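Long-range contacts in serine-tRNA ligase (Naegleria fowleri, PDB 6BLJ), which probably charges tRNA with serine in the cytosol, using ATP, and is captured here with AMP in its active site: residues A[48-53]-A[134-139]; A[86-91]-A[114-119]; A[297-302]-A[341-346]. One frame throughout, in Å; residues are numbered along the deposited sequence.

In the fold
Contacts 1 and 2 both belong to the long helical arm and share helix 114-147; contact 3 sits in the catalytic core, its centre about 35 Å from that of contact 1 and 59 Å from that of contact 2. Contact 1 joins that helix to helix 38-76 partway along the arm, using apolar branches and a lysine chain without any hydrogen bond across. Contact 2, also at the surface but farther from the chain's centre, ties the helix's start to a connecting segment through a hydrogen bond from a glutamine side-chain amide to a backbone carbonyl, and a leucine. Contact 3, more enclosed, joins a leucine-valine touch to a hydroxyl-to-carboxylate hydrogen bond beside the core sheet.

Contact 1. Residues A[48-53]-A[134-139]; sequences EVWRAT and EEVKQK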
loop_
_atom_site.group_PDB
_atom_site.type_symbol
_atom_site.label_atom_id
_atom_site.label_comp_id
_atom_site.label_asym_id
_atom_site.label_seq_id
_atom_site.Cartn_x
_atom_site.Cartn_y
_atom_site.Cartn_z
ATOM N N GLU A 48 -25.903 5.067 26.441
ATOM C CA GLU A 48 -26.675 5.833 27.414
ATOM C C GLU A 48 -26.837 7.283 26.976
ATOM O O GLU A 48 -27.930 7.847 27.088
ATOM C CB GLU A 48 -26.017 5.745 28.789
ATOM C CG GLU A 48 -26.251 4.408 29.461
ATOM C CD GLU A 48 -25.422 4.228 30.704
ATOM O OE1 GLU A 48 -24.583 5.109 30.982
ATOM O OE2 GLU A 48 -25.620 3.212 31.409
ATOM N N VAL A 49 -25.763 7.903 26.473
ATOM C CA VAL A 49 -25.869 9.276 25.986
ATOM C C VAL A 49 -26.847 9.351 24.821
ATOM O O VAL A 49 -27.655 10.287 24.725
ATOM C CB VAL A 49 -24.481 9.820 25.602
ATOM C CG1 VAL A 49 -24.607 11.175 24.931
ATOM C CG2 VAL A 49 -23.603 9.926 26.842
ATOM N N TRP A 50 -26.804 8.359 23.929
ATOM C CA TRP A 50 -27.757 8.300 22.825
ATOM C C TRP A 50 -29.193 8.245 23.340
ATOM O O TRP A 50 -30.058 9.013 22.896
ATOM C CB TRP A 50 -27.429 7.092 21.943
ATOM C CG TRP A 50 -28.473 6.735 20.912
ATOM C CD1 TRP A 50 -28.675 7.340 19.708
ATOM C CD2 TRP A 50 -29.412 5.654 20.982
ATOM N NE1 TRP A 50 -29.701 6.717 19.033
ATOM C CE2 TRP A 50 -30.166 5.677 19.793
ATOM C CE3 TRP A 50 -29.695 4.673 21.944
ATOM C CZ2 TRP A 50 -31.183 4.760 19.535
ATOM C CZ3 TRP A 50 -30.703 3.764 21.685
ATOM C CH2 TRP A 50 -31.437 3.815 20.491
ATOM N N ARG A 51 -29.460 7.351 24.297
ATOM C CA ARG A 51 -30.804 7.225 24.846
ATOM C C ARG A 51 -31.228 8.496 25.577
ATOM O O ARG A 51 -32.394 8.904 25.503
ATOM C CB ARG A 51 -30.878 6.007 25.771
ATOM C CG ARG A 51 -32.232 5.811 26.462
ATOM C CD ARG A 51 -33.403 5.817 25.470
ATOM N NE ARG A 51 -33.492 4.608 24.648
ATOM C CZ ARG A 51 -34.322 4.466 23.614
ATOM N NH1 ARG A 51 -34.345 3.334 22.919
ATOM N NH2 ARG A 51 -35.127 5.462 23.265
ATOM N N ALA A 52 -30.296 9.140 26.287
ATOM C CA ALA A 52 -30.630 10.396 26.951
ATOM C C ALA A 52 -30.935 11.485 25.930
ATOM O O ALA A 52 -31.802 12.339 26.153
ATOM C CB ALA A 52 -29.488 10.821 27.876
ATOM N N THR A 53 -30.223 11.474 24.805
ATOM C CA THR A 53 -30.462 12.459 23.759
ATOM C C THR A 53 -31.850 12.290 23.143
ATOM O O THR A 53 -32.499 13.280 22.788
ATOM C CB THR A 53 -29.354 12.375 22.715
ATOM O OG1 THR A 53 -28.103 12.555 23.386
ATOM C CG2 THR A 53 -29.503 13.475 21.677
ATOM N N GLU A 134 -30.538 15.832 14.669
ATOM C CA GLU A 134 -29.217 15.540 14.126
ATOM C C GLU A 134 -28.301 14.989 15.205
ATOM O O GLU A 134 -27.496 14.089 14.940
ATOM C CB GLU A 134 -28.602 16.791 13.501
ATOM C CG GLU A 134 -29.189 17.181 12.157
ATOM C CD GLU A 134 -28.654 18.510 11.654
ATOM O OE1 GLU A 134 -27.591 18.957 12.143
ATOM O OE2 GLU A 134 -29.304 19.112 10.773
ATOM N N GLU A 135 -28.415 15.512 16.428
ATOM C CA GLU A 135 -27.552 15.052 17.506
ATOM C C GLU A 135 -27.845 13.595 17.859
ATOM O O GLU A 135 -26.920 12.834 18.182
ATOM C CB GLU A 135 -27.695 15.969 18.718
ATOM C CG GLU A 135 -26.470 15.932 19.607
ATOM C CD GLU A 135 -26.507 16.956 20.711
ATOM O OE1 GLU A 135 -27.611 17.425 21.059
ATOM O OE2 GLU A 135 -25.415 17.308 21.213
ATOM N N VAL A 136 -29.116 13.180 17.769
ATOM C CA VAL A 136 -29.465 11.773 17.972
ATOM C C VAL A 136 -28.765 10.892 16.936
ATOM O O VAL A 136 -28.209 9.838 17.274
ATOM C CB VAL A 136 -30.997 11.588 17.920
ATOM C CG1 VAL A 136 -31.363 10.101 17.900
ATOM C CG2 VAL A 136 -31.680 12.273 19.095
ATOM N N LYS A 137 -28.783 11.308 15.663
ATOM C CA LYS A 137 -28.151 10.515 14.607
ATOM C C LYS A 137 -26.645 10.419 14.799
ATOM O O LYS A 137 -26.059 9.345 14.623
ATOM C CB LYS A 137 -28.472 11.106 13.235
ATOM N N GLN A 138 -25.995 11.526 15.161
ATOM C CA GLN A 138 -24.551 11.491 15.360
ATOM C C GLN A 138 -24.182 10.547 16.496
ATOM O O GLN A 138 -23.220 9.777 16.388
ATOM C CB GLN A 138 -24.014 12.896 15.635
ATOM N N LYS A 139 -24.945 10.583 17.592
ATOM C CA LYS A 139 -24.625 9.735 18.733
ATOM C C LYS A 139 -24.863 8.265 18.415
ATOM O O LYS A 139 -24.123 7.397 18.891
ATOM C CB LYS A 139 -25.432 10.170 19.955
ATOM C CG LYS A 139 -24.703 11.197 20.800
ATOM C CD LYS A 139 -23.397 10.601 21.314
ATOM C CE LYS A 139 -22.496 11.652 21.948
ATOM N NZ LYS A 139 -21.314 11.026 22.619
#
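Val-49 meets Lys-139 through one methyl, CG1, which lies 3.7 Å from the lysine CE and also brushes CD. The lysine chain, bent at chi2 (-61°), crosses the valine methyl with its CD and CE. One residue on, Trp-50 has its CG anti to the backbone N (chi1 169°) and turns an indole edge to the other helix. Its CD1 points at the carbonyl oxygen of Val-136 across 3.5 Å, with the oxygen close to the ring plane, and its NE1 stands 3.9 Å from the Val-136 CG1 methyl. NE1 itself makes a weak hydrogen bond to Glu-140, while Arg-143 forms a cation-pi contact with the ring. Thr-53, a turn beyond Val-49, uses its two branches differently. Its CG2 packs on CG2 of Val-136 at 3.6 Å, the two side chains running past each other in opposite senses. Its OG1 turns back along its own helix to donate to Val-49 O at 2.7 Å, on the opposite face of that carbonyl from the Thr-53 N-H, so one oxygen takes two donors. The segment axes approach to 9.1 Å and run antiparallel at 163°, as expected for the coiled-coil arm of seryl-tRNA synthetases, which in relatives binds tRNA. Along helix 38-76, Val-136 also touches Ile-54 and Leu-57, and Lys-139 touches Leu-46; Glu-135 packs against Arg-296 of the second subunit.

Contact 2. Residues A[86-91]-A[114-119]; sequences ELPKEV and TNQLKK
Leu-87 and Gln-116 form the tight side of this contact. The CD2 methyl of the leucine presses to 3.2 Å from the backbone O of Gln-116, and lies 4.0 Å from CB of Lys-119, whose chain slides past the leucine in the opposite direction. Alongside, the Gln-116 amide donates through NE2 to the backbone O of Glu-86 at 3.0 Å. The bond is nearly straight at the hydrogen (164°), and the acceptor lies in the plane of the glutamine amide, although the nitrogen stands above the plane of the Glu-86 carbonyl. Pro-88 then sits at the N-cap of helix 89-93, its CD 3.9 Å from the same NE2. Residues 86-88 pass alongside the start of helix 114-147, within the helical arm, a region that in seryl-tRNA synthetases reaches out from the catalytic body. Leu-87 also touches Leu-120 and Tyr-123 farther along that helix. The looser side is charged but makes no salt bridge across the contact: the exposed Glu-86 carboxylate approaches Lys-119 mainly at CE, with OE2 still 4.2 Å from NZ. A bend at chi4 (84°) turns the ammonium group to stronger partners, a salt bridge to Asp-84 and a hydrogen bond to Leu-85 O.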
loop_
_atom_site.group_PDB
_atom_site.type_symbol
_atom_site.label_atom_id
_atom_site.label_comp_id
_atom_site.label_asym_id
_atom_site.label_seq_id
_atom_site.Cartn_x
_atom_site.Cartn_y
_atom_site.Cartn_z
ATOM N N GLU A 86 -42.197 40.371 16.790
ATOM C CA GLU A 86 -41.114 39.406 16.895
ATOM C C GLU A 86 -41.073 38.815 18.302
ATOM O O GLU A 86 -41.621 39.384 19.253
ATOM C CB GLU A 86 -39.770 40.059 16.558
ATOM C CG GLU A 86 -39.689 40.643 15.151
ATOM C CD GLU A 86 -39.935 39.602 14.073
ATOM O OE1 GLU A 86 -39.308 38.527 14.131
ATOM O OE2 GLU A 86 -40.770 39.852 13.178
ATOM N N LEU A 87 -40.426 37.648 18.422
ATOM C CA LEU A 87 -40.189 37.051 19.731
ATOM C C LEU A 87 -39.149 37.872 20.490
ATOM O O LEU A 87 -38.120 38.246 19.918
ATOM C CB LEU A 87 -39.676 35.606 19.601
ATOM C CG LEU A 87 -40.470 34.563 18.816
ATOM C CD1 LEU A 87 -39.658 33.285 18.649
ATOM C CD2 LEU A 87 -41.785 34.271 19.515
ATOM N N PRO A 88 -39.373 38.152 21.773
ATOM C CA PRO A 88 -38.349 38.852 22.556
ATOM C C PRO A 88 -37.060 38.047 22.630
ATOM O O PRO A 88 -37.073 36.814 22.668
ATOM C CB PRO A 88 -38.995 38.995 23.939
ATOM C CG PRO A 88 -40.462 38.872 23.687
ATOM C CD PRO A 88 -40.603 37.919 22.546
ATOM N N LYS A 89 -35.934 38.772 22.648
ATOM C CA LYS A 89 -34.630 38.127 22.760
ATOM C C LYS A 89 -34.555 37.209 23.972
ATOM O O LYS A 89 -33.900 36.163 23.912
ATOM C CB LYS A 89 -33.521 39.181 22.828
ATOM N N GLU A 90 -35.220 37.581 25.074
ATOM C CA GLU A 90 -35.185 36.775 26.294
ATOM C C GLU A 90 -35.820 35.402 26.088
ATOM O O GLU A 90 -35.387 34.420 26.702
ATOM C CB GLU A 90 -35.889 37.517 27.432
ATOM N N VAL A 91 -36.839 35.312 25.229
ATOM C CA VAL A 91 -37.441 34.016 24.928
ATOM C C VAL A 91 -36.488 33.165 24.092
ATOM O O VAL A 91 -36.145 32.039 24.470
ATOM C CB VAL A 91 -38.802 34.213 24.236
ATOM C CG1 VAL A 91 -39.305 32.904 23.665
ATOM C CG2 VAL A 91 -39.813 34.787 25.229
ATOM N N THR A 114 -50.900 35.620 20.228
ATOM C CA THR A 114 -51.034 34.360 19.503
ATOM C C THR A 114 -50.127 34.319 18.276
ATOM O O THR A 114 -49.595 33.258 17.932
ATOM C CB THR A 114 -52.495 34.131 19.125
ATOM O OG1 THR A 114 -53.268 34.040 20.331
ATOM C CG2 THR A 114 -52.647 32.836 18.333
ATOM N N ASN A 115 -49.925 35.464 17.611
ATOM C CA ASN A 115 -48.944 35.515 16.528
ATOM C C ASN A 115 -47.551 35.142 17.029
ATOM O O ASN A 115 -46.817 34.405 16.357
ATOM C CB ASN A 115 -48.922 36.904 15.886
ATOM C CG ASN A 115 -50.167 37.196 15.063
ATOM O OD1 ASN A 115 -50.760 36.295 14.466
ATOM N ND2 ASN A 115 -50.567 38.466 15.025
ATOM N N GLN A 116 -47.171 35.636 18.213
ATOM C CA GLN A 116 -45.863 35.290 18.761
ATOM C C GLN A 116 -45.789 33.822 19.152
ATOM O O GLN A 116 -44.724 33.206 19.025
ATOM C CB GLN A 116 -45.534 36.168 19.965
ATOM C CG GLN A 116 -45.250 37.630 19.613
ATOM C CD GLN A 116 -45.155 38.485 20.853
ATOM O OE1 GLN A 116 -46.090 38.535 21.653
ATOM N NE2 GLN A 116 -44.019 39.142 21.035
ATOM N N LEU A 117 -46.907 33.227 19.579
ATOM C CA LEU A 117 -46.861 31.818 19.945
ATOM C C LEU A 117 -46.633 30.956 18.717
ATOM O O LEU A 117 -45.887 29.970 18.786
ATOM C CB LEU A 117 -48.159 31.389 20.642
ATOM C CG LEU A 117 -48.431 31.946 22.038
ATOM C CD1 LEU A 117 -49.812 31.515 22.544
ATOM C CD2 LEU A 117 -47.341 31.499 22.985
ATOM N N LYS A 118 -47.165 31.370 17.564
ATOM C CA LYS A 118 -46.947 30.563 16.374
ATOM C C LYS A 118 -45.524 30.733 15.866
ATOM O O LYS A 118 -44.942 29.771 15.346
ATOM C CB LYS A 118 -47.959 30.939 15.286
ATOM C CG LYS A 118 -49.419 30.820 15.722
ATOM C CD LYS A 118 -50.364 30.785 14.532
ATOM C CE LYS A 118 -51.500 31.774 14.708
ATOM N NZ LYS A 118 -52.779 31.224 14.169
ATOM N N LYS A 119 -44.931 31.919 16.056
ATOM C CA LYS A 119 -43.522 32.100 15.704
ATOM C C LYS A 119 -42.624 31.253 16.598
ATOM O O LYS A 119 -41.607 30.706 16.146
ATOM C CB LYS A 119 -43.112 33.569 15.843
ATOM C CG LYS A 119 -43.500 34.505 14.713
ATOM C CD LYS A 119 -42.813 35.849 14.936
ATOM C CE LYS A 119 -42.924 36.775 13.736
ATOM N NZ LYS A 119 -44.213 37.527 13.714
#

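Contact 3. Residues A[297-302]-A[341-346]; sequences FDESEL and VTSPKD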
loop_
_atom_site.group_PDB
_atom_site.type_symbol
_atom_site.label_atom_id
_atom_site.label_comp_id
_atom_site.label_asym_id
_atom_site.label_seq_id
_atom_site.Cartn_x
_atom_site.Cartn_y
_atom_site.Cartn_z
ATOM N N PHE A 297 -33.278 -15.515 4.065
ATOM C CA PHE A 297 -33.515 -16.949 3.937
ATOM C C PHE A 297 -34.357 -17.487 5.090
ATOM O O PHE A 297 -34.132 -17.143 6.257
ATOM C CB PHE A 297 -32.195 -17.722 3.857
ATOM C CG PHE A 297 -31.342 -17.345 2.673
ATOM C CD1 PHE A 297 -31.689 -17.752 1.390
ATOM C CD2 PHE A 297 -30.181 -16.606 2.844
ATOM C CE1 PHE A 297 -30.899 -17.420 0.298
ATOM C CE2 PHE A 297 -29.380 -16.269 1.747
ATOM C CZ PHE A 297 -29.738 -16.675 0.479
ATOM N N ASP A 298 -35.322 -18.341 4.750
ATOM C CA ASP A 298 -36.155 -19.055 5.707
ATOM C C ASP A 298 -35.454 -20.306 6.210
ATOM O O ASP A 298 -34.521 -20.824 5.588
ATOM C CB ASP A 298 -37.475 -19.485 5.068
ATOM C CG ASP A 298 -38.470 -18.373 5.002
ATOM O OD1 ASP A 298 -38.453 -17.515 5.909
ATOM O OD2 ASP A 298 -39.266 -18.356 4.037
ATOM N N GLU A 299 -35.958 -20.821 7.332
ATOM C CA GLU A 299 -35.465 -22.088 7.862
ATOM C C GLU A 299 -35.537 -23.179 6.803
ATOM O O GLU A 299 -34.643 -24.029 6.707
ATOM C CB GLU A 299 -36.279 -22.493 9.097
ATOM C CG GLU A 299 -35.749 -23.721 9.799
ATOM C CD GLU A 299 -34.431 -23.445 10.494
ATOM O OE1 GLU A 299 -34.203 -22.280 10.877
ATOM O OE2 GLU A 299 -33.617 -24.376 10.652
ATOM N N SER A 300 -36.607 -23.174 6.000
ATOM C CA SER A 300 -36.784 -24.180 4.962
ATOM C C SER A 300 -35.740 -24.071 3.856
ATOM O O SER A 300 -35.539 -25.043 3.121
ATOM C CB SER A 300 -38.184 -24.065 4.362
ATOM O OG SER A 300 -38.313 -22.883 3.586
ATOM N N GLU A 301 -35.085 -22.918 3.719
ATOM C CA GLU A 301 -34.082 -22.673 2.689
ATOM C C GLU A 301 -32.657 -22.839 3.200
ATOM O O GLU A 301 -31.716 -22.499 2.484
ATOM C CB GLU A 301 -34.243 -21.264 2.115
ATOM C CG GLU A 301 -35.610 -21.002 1.518
ATOM C CD GLU A 301 -35.844 -19.532 1.224
ATOM O OE1 GLU A 301 -35.705 -18.706 2.154
ATOM O OE2 GLU A 301 -36.178 -19.207 0.064
ATOM N N LEU A 302 -32.480 -23.326 4.422
ATOM C CA LEU A 302 -31.165 -23.449 5.023
ATOM C C LEU A 302 -30.954 -24.885 5.476
ATOM O O LEU A 302 -31.915 -25.576 5.816
ATOM C CB LEU A 302 -31.021 -22.481 6.208
ATOM C CG LEU A 302 -31.098 -20.991 5.855
ATOM C CD1 LEU A 302 -31.445 -20.147 7.074
ATOM C CD2 LEU A 302 -29.763 -20.504 5.245
ATOM N N VAL A 341 -23.953 -21.334 4.695
ATOM C CA VAL A 341 -24.873 -20.448 5.399
ATOM C C VAL A 341 -25.825 -21.328 6.208
ATOM O O VAL A 341 -26.439 -22.252 5.653
ATOM C CB VAL A 341 -25.663 -19.566 4.410
ATOM C CG1 VAL A 341 -26.529 -18.548 5.156
ATOM C CG2 VAL A 341 -24.735 -18.895 3.375
ATOM N N THR A 342 -25.967 -21.054 7.510
ATOM C CA THR A 342 -26.888 -21.856 8.327
ATOM C C THR A 342 -27.899 -20.986 9.061
ATOM O O THR A 342 -27.746 -19.769 9.202
ATOM C CB THR A 342 -26.170 -22.715 9.380
ATOM O OG1 THR A 342 -25.790 -21.878 10.483
ATOM C CG2 THR A 342 -24.949 -23.409 8.791
ATOM N N SER A 343 -28.932 -21.660 9.566
ATOM C CA SER A 343 -29.831 -21.051 10.521
ATOM C C SER A 343 -29.050 -20.606 11.756
ATOM O O SER A 343 -28.030 -21.201 12.104
ATOM C CB SER A 343 -30.919 -22.050 10.924
ATOM O OG SER A 343 -31.552 -21.670 12.132
ATOM N N PRO A 344 -29.497 -19.545 12.430
ATOM C CA PRO A 344 -28.885 -19.164 13.703
ATOM C C PRO A 344 -29.439 -19.920 14.902
ATOM O O PRO A 344 -29.017 -19.641 16.024
ATOM C CB PRO A 344 -29.222 -17.668 13.795
ATOM C CG PRO A 344 -30.571 -17.587 13.157
ATOM C CD PRO A 344 -30.542 -18.590 12.014
ATOM N N LYS A 345 -30.349 -20.866 14.700
ATOM C CA LYS A 345 -31.039 -21.557 15.780
ATOM C C LYS A 345 -30.335 -22.859 16.163
ATOM O O LYS A 345 -29.594 -23.455 15.375
ATOM C CB LYS A 345 -32.477 -21.873 15.368
ATOM C CG LYS A 345 -33.268 -20.657 14.966
ATOM C CD LYS A 345 -33.316 -19.637 16.078
ATOM C CE LYS A 345 -34.221 -18.478 15.705
ATOM N NZ LYS A 345 -33.766 -17.206 16.328
ATOM N N ASP A 346 -30.571 -23.285 17.408
ATOM C CA ASP A 346 -30.349 -24.667 17.861
ATOM C C ASP A 346 -28.937 -25.186 17.581
ATOM O O ASP A 346 -28.752 -26.347 17.207
ATOM C CB ASP A 346 -31.375 -25.606 17.225
ATOM C CG ASP A 346 -32.792 -25.241 17.582
ATOM O OD1 ASP A 346 -33.010 -24.716 18.693
ATOM O OD2 ASP A 346 -33.685 -25.470 16.740
#
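Leu-302, just after the short 3-10 turn 299-301, faces the end of strand 332-342, its CA 5.6 Å from that of Thr-342. Within the turn the Leu-302 N bonds to Glu-299 O at 3.2 Å. Strand 304-313, which follows residues 297-302, and strand 332-342, which ends within 341-346, are antiparallel neighbours in the sheet of the class II synthetase core, and Val-341 pairs with Ile-304 through the backbone. Phe-333 and Lys-335 of the AMP pocket lie near the other end of strand 332-342, so the contact belongs to the far end of this pair. The leucine divides its methyls: CD2 meets the CG1 of Val-341 at 3.8 Å, the side chains crossing at a slant, while CD1 rests 3.8 Å from the backbone N of Ser-343. Tyr-425, on a neighbouring strand, also touches Leu-302. Polar chemistry takes over at Glu-299. Its bend at chi2 (70°) brings the carboxylate beside Ser-343, whose OG donates to OE1 over 3.0 Å on the syn lone pair. The same oxygen is also hydrogen-bonded to Tyr-425 OH, and OE2 has a salt bridge to Lys-348, so the carboxylate is held at both oxygens. Ser-343 OG, anti to its own N (chi1 162°), also closes an ST turn, accepting the N-H of Lys-345 at 2.9 Å.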